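Local coordinates for protein Non-sulfated chondroitin lyase E66 (Autographa californica nucleopolyhedrovirus, PDB 3VSN) that cleaves non-sulfated chondroitin as a lyase of the viral envelope and is essential for oral infectivity, perhaps by digesting the chondroitin sulfate barrier of the host midgut's peritrophic matrix, at residues A[221-224]-A[225-228]; A[329-333]-A[334-338]. All blocks are in the same frame, centred on the assembly; numbering follows the deposited sequence.

Contact 1: A[221-224]-A[225-228]; sequences EILN and TIAF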
# COMPACT_ATOMS: atom_id res chain seq x y z
N GLU A 221 27.97 -0.74 3.04
CA GLU A 221 27.05 -1.41 2.11
C GLU A 221 25.59 -1.16 2.50
O GLU A 221 24.75 -0.87 1.64
CB GLU A 221 27.34 -2.91 2.05
CG GLU A 221 28.65 -3.26 1.37
CD GLU A 221 28.94 -4.75 1.33
OE1 GLU A 221 28.06 -5.56 1.67
OE2 GLU A 221 30.07 -5.11 0.94
N ILE A 222 25.30 -1.26 3.80
CA ILE A 222 23.95 -1.03 4.31
C ILE A 222 23.52 0.43 4.13
O ILE A 222 22.38 0.70 3.74
CB ILE A 222 23.80 -1.49 5.79
CG1 ILE A 222 23.90 -3.01 5.88
CG2 ILE A 222 22.48 -1.01 6.38
CD1 ILE A 222 24.05 -3.55 7.28
N LEU A 223 24.43 1.36 4.40
CA LEU A 223 24.16 2.79 4.21
C LEU A 223 23.75 3.10 2.77
O LEU A 223 22.87 3.93 2.53
CB LEU A 223 25.35 3.66 4.63
CG LEU A 223 25.75 3.67 6.11
CD1 LEU A 223 26.99 4.53 6.30
CD2 LEU A 223 24.62 4.14 7.01
N ASN A 224 24.38 2.42 1.82
CA ASN A 224 24.00 2.52 0.42
C ASN A 224 22.60 1.95 0.19
O ASN A 224 21.77 2.57 -0.47
CB ASN A 224 25.01 1.79 -0.46
CG ASN A 224 25.12 2.40 -1.85
OD1 ASN A 224 24.63 1.84 -2.83
ND2 ASN A 224 25.76 3.56 -1.93
N THR A 225 22.35 0.77 0.77
CA THR A 225 21.06 0.09 0.64
C THR A 225 19.90 0.93 1.18
O THR A 225 18.82 0.95 0.59
CB THR A 225 21.11 -1.31 1.31
OG1 THR A 225 22.09 -2.12 0.64
CG2 THR A 225 19.75 -2.02 1.24
N ILE A 226 20.13 1.63 2.29
CA ILE A 226 19.07 2.40 2.96
C ILE A 226 18.94 3.87 2.51
O ILE A 226 18.11 4.61 3.03
CB ILE A 226 19.19 2.37 4.51
CG1 ILE A 226 20.49 3.05 4.96
CG2 ILE A 226 19.07 0.95 5.03
CD1 ILE A 226 20.57 3.33 6.45
N ALA A 227 19.77 4.29 1.55
CA ALA A 227 19.77 5.68 1.11
C ALA A 227 18.42 6.06 0.49
O ALA A 227 17.90 7.15 0.74
CB ALA A 227 20.91 5.95 0.14
N PHE A 228 17.86 5.13 -0.28
CA PHE A 228 16.61 5.34 -1.04
C PHE A 228 16.60 6.65 -1.84
O PHE A 228 15.71 7.48 -1.65
CB PHE A 228 15.38 5.20 -0.13
CG PHE A 228 15.14 3.79 0.34
CD1 PHE A 228 14.66 2.82 -0.54
CD2 PHE A 228 15.42 3.42 1.65
CE1 PHE A 228 14.45 1.52 -0.11
CE2 PHE A 228 15.21 2.12 2.08
CZ PHE A 228 14.72 1.17 1.20

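Contact 2: A[329-333]-A[334-338]; sequences TKLSK and TYYGS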
# COMPACT_ATOMS: atom_id res chain seq x y z
N THR A 329 -4.61 9.34 -4.12
CA THR A 329 -5.03 8.86 -2.81
C THR A 329 -5.57 10.01 -1.97
O THR A 329 -4.99 11.09 -1.92
CB THR A 329 -3.85 8.18 -2.09
OG1 THR A 329 -3.45 7.02 -2.84
CG2 THR A 329 -4.22 7.75 -0.67
N LYS A 330 -6.70 9.76 -1.31
CA LYS A 330 -7.29 10.76 -0.43
C LYS A 330 -7.54 10.16 0.94
O LYS A 330 -8.12 9.08 1.06
CB LYS A 330 -8.59 11.31 -1.02
CG LYS A 330 -9.32 12.29 -0.10
CD LYS A 330 -10.55 12.86 -0.80
CE LYS A 330 -11.50 13.51 0.19
NZ LYS A 330 -11.01 14.80 0.75
N LEU A 331 -7.09 10.87 1.97
CA LEU A 331 -7.43 10.53 3.34
C LEU A 331 -8.16 11.72 3.93
O LEU A 331 -7.61 12.81 4.04
CB LEU A 331 -6.17 10.20 4.16
CG LEU A 331 -6.46 9.74 5.60
CD1 LEU A 331 -7.01 8.31 5.61
CD2 LEU A 331 -5.22 9.85 6.47
N SER A 332 -9.43 11.50 4.29
CA SER A 332 -10.22 12.54 4.92
C SER A 332 -10.55 12.12 6.36
O SER A 332 -10.09 11.08 6.83
CB SER A 332 -11.50 12.80 4.12
OG SER A 332 -12.47 11.78 4.34
N LYS A 333 -11.35 12.94 7.04
CA LYS A 333 -11.83 12.60 8.38
C LYS A 333 -12.74 11.37 8.36
O LYS A 333 -12.89 10.69 9.37
CB LYS A 333 -12.55 13.80 9.00
CG LYS A 333 -11.65 14.99 9.28
CD LYS A 333 -12.42 16.18 9.85
CE LYS A 333 -11.51 17.39 9.98
NZ LYS A 333 -12.25 18.61 10.41
N THR A 334 -13.34 11.08 7.21
CA THR A 334 -14.36 10.02 7.11
C THR A 334 -13.98 8.81 6.26
O THR A 334 -14.51 7.71 6.49
CB THR A 334 -15.71 10.57 6.61
OG1 THR A 334 -15.54 11.20 5.33
CG2 THR A 334 -16.30 11.57 7.61
N TYR A 335 -13.08 8.99 5.30
CA TYR A 335 -12.72 7.86 4.42
C TYR A 335 -11.28 7.84 3.91
O TYR A 335 -10.56 8.84 3.96
CB TYR A 335 -13.72 7.71 3.26
CG TYR A 335 -13.57 8.67 2.08
CD1 TYR A 335 -14.35 9.83 2.00
CD2 TYR A 335 -12.70 8.38 1.03
CE1 TYR A 335 -14.24 10.69 0.91
CE2 TYR A 335 -12.58 9.24 -0.06
CZ TYR A 335 -13.36 10.38 -0.12
OH TYR A 335 -13.25 11.22 -1.21
N TYR A 336 -10.88 6.66 3.45
CA TYR A 336 -9.67 6.48 2.67
C TYR A 336 -10.12 6.03 1.29
O TYR A 336 -10.91 5.09 1.17
CB TYR A 336 -8.76 5.41 3.30
CG TYR A 336 -7.66 4.90 2.38
CD1 TYR A 336 -6.43 5.55 2.31
CD2 TYR A 336 -7.86 3.77 1.58
CE1 TYR A 336 -5.43 5.08 1.46
CE2 TYR A 336 -6.87 3.31 0.73
CZ TYR A 336 -5.66 3.97 0.68
OH TYR A 336 -4.67 3.50 -0.17
N GLY A 337 -9.64 6.71 0.25
CA GLY A 337 -9.93 6.31 -1.13
C GLY A 337 -8.66 6.36 -1.95
O GLY A 337 -7.81 7.22 -1.71
N SER A 338 -8.53 5.46 -2.92
CA SER A 338 -7.35 5.46 -3.79
C SER A 338 -7.62 4.80 -5.13
O SER A 338 -8.40 3.85 -5.22
CB SER A 338 -6.18 4.76 -3.09
OG SER A 338 -4.97 4.93 -3.82

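Contact 1: A[221-224]-A[225-228]
Thr-225, whose N bonds back to Glu-221 O at 3.0 Å, lays its own carbonyl O over one face of the Phe-228 ring. That O stands 4.0 Å above the ring plane, offset toward the rim. This is the last turn of helix 217-225. One step on, Ile-226 N bonds to Ile-222 O at 2.8 Å. Ala-227 N reaches Asn-224 O at 3.3 Å in a weak bond that spans three residues. Phe-228 then takes a positive phi (48°) and breaks the helical path. The CG1 of Ile-226 sits between its backbone N and carbonyl carbon (chi1 64°). This turns CG1 back over the previous turn, 3.3 Å from Ile-222 O. The CG2 methyls of Ile-222 and Ile-226 meet at 4.2 Å, their side chains crossing at a slant. Leu-223 runs alongside Ile-226 and points the same way, with CD2 and CD1 4.2 Å apart. Outside the turn, Ile-222 and Ile-226 pack on Tyr-265 of helix 262-269. Thr-225 touches Met-193 of helix 189-205 and the catalytic proton donor Tyr-254 of helix 253-258, which Phe-228 also touches.

Contact 2: A[329-333]-A[334-338]
Lys-330 and Gly-337 form a hydrogen-bonded antiparallel pair. Lys-330 N gives to Gly-337 O at 2.8 Å, and Gly-337 N gives to Lys-330 O at 2.9 Å. Nearer the turn, Ser-332 N bonds to Tyr-335 O at 2.9 Å. The hydroxyl of Ser-332 accepts two more bonds, from Thr-334 N at 3.1 Å and Tyr-335 N at 3.0 Å. With its OG between the backbone N and the carbonyl carbon (chi1 77°), Ser-332 turns this atom inward to the two amides and so braces the bend. At the other end, Thr-329 OG1 and Ser-338 OG lie 2.8 Å apart. The serine proton could go to this threonine or to Leu-328 O, while Thr-329 OG1 also bonds to Asn-285 O.

The packing splits between the two faces. On one, the Tyr-335 ring crosses the Lys-330 chain at about a right angle, and Lys-330 CD comes 3.2 Å from Tyr-335 OH. The lysine bends at its last torsion (72°), and NZ forms a salt bridge with Asp-450 and a hydrogen bond to Thr-424 O. Tyr-335 OH bonds to Tyr-449 O. On the other face, Leu-331 CD1 lies at the edge of the Tyr-336 ring, near its plane. Thr-329 CG2 approaches Tyr-336 CE1 obliquely at 3.6 Å. The phenol OH of Tyr-336 bonds to Val-286 O and Val-294 N.

Lys-333 and Thr-334 are the corner residues, with angles of a type I beta turn. The Ser-332 OG to Thr-334 N bond makes an ST turn within it. Together these features are those of a tight beta hairpin, here the central pair of strands of a four-stranded antiparallel sheet.

Contact 1 comes first along the chain and contact 2 about a hundred residues later. Their centres are 32 Å apart, their nearest atoms are about 19 Å apart, and they share no helix or sheet. Contact 1 ends a helix of the alpha-helical domain, which resembles the N-terminal part of polysaccharide lyase family 8. It lies on the catalytic side of that domain. Contact 2 belongs to the part characteristic of the baculovirus E66 family and lies away from the known catalytic residues. Its hairpin packs against strand 440-449 of a seven-stranded sheet. One contact therefore belongs to the helical alpha/alpha toroid beside the catalytic residues, the other to the beta-rich part.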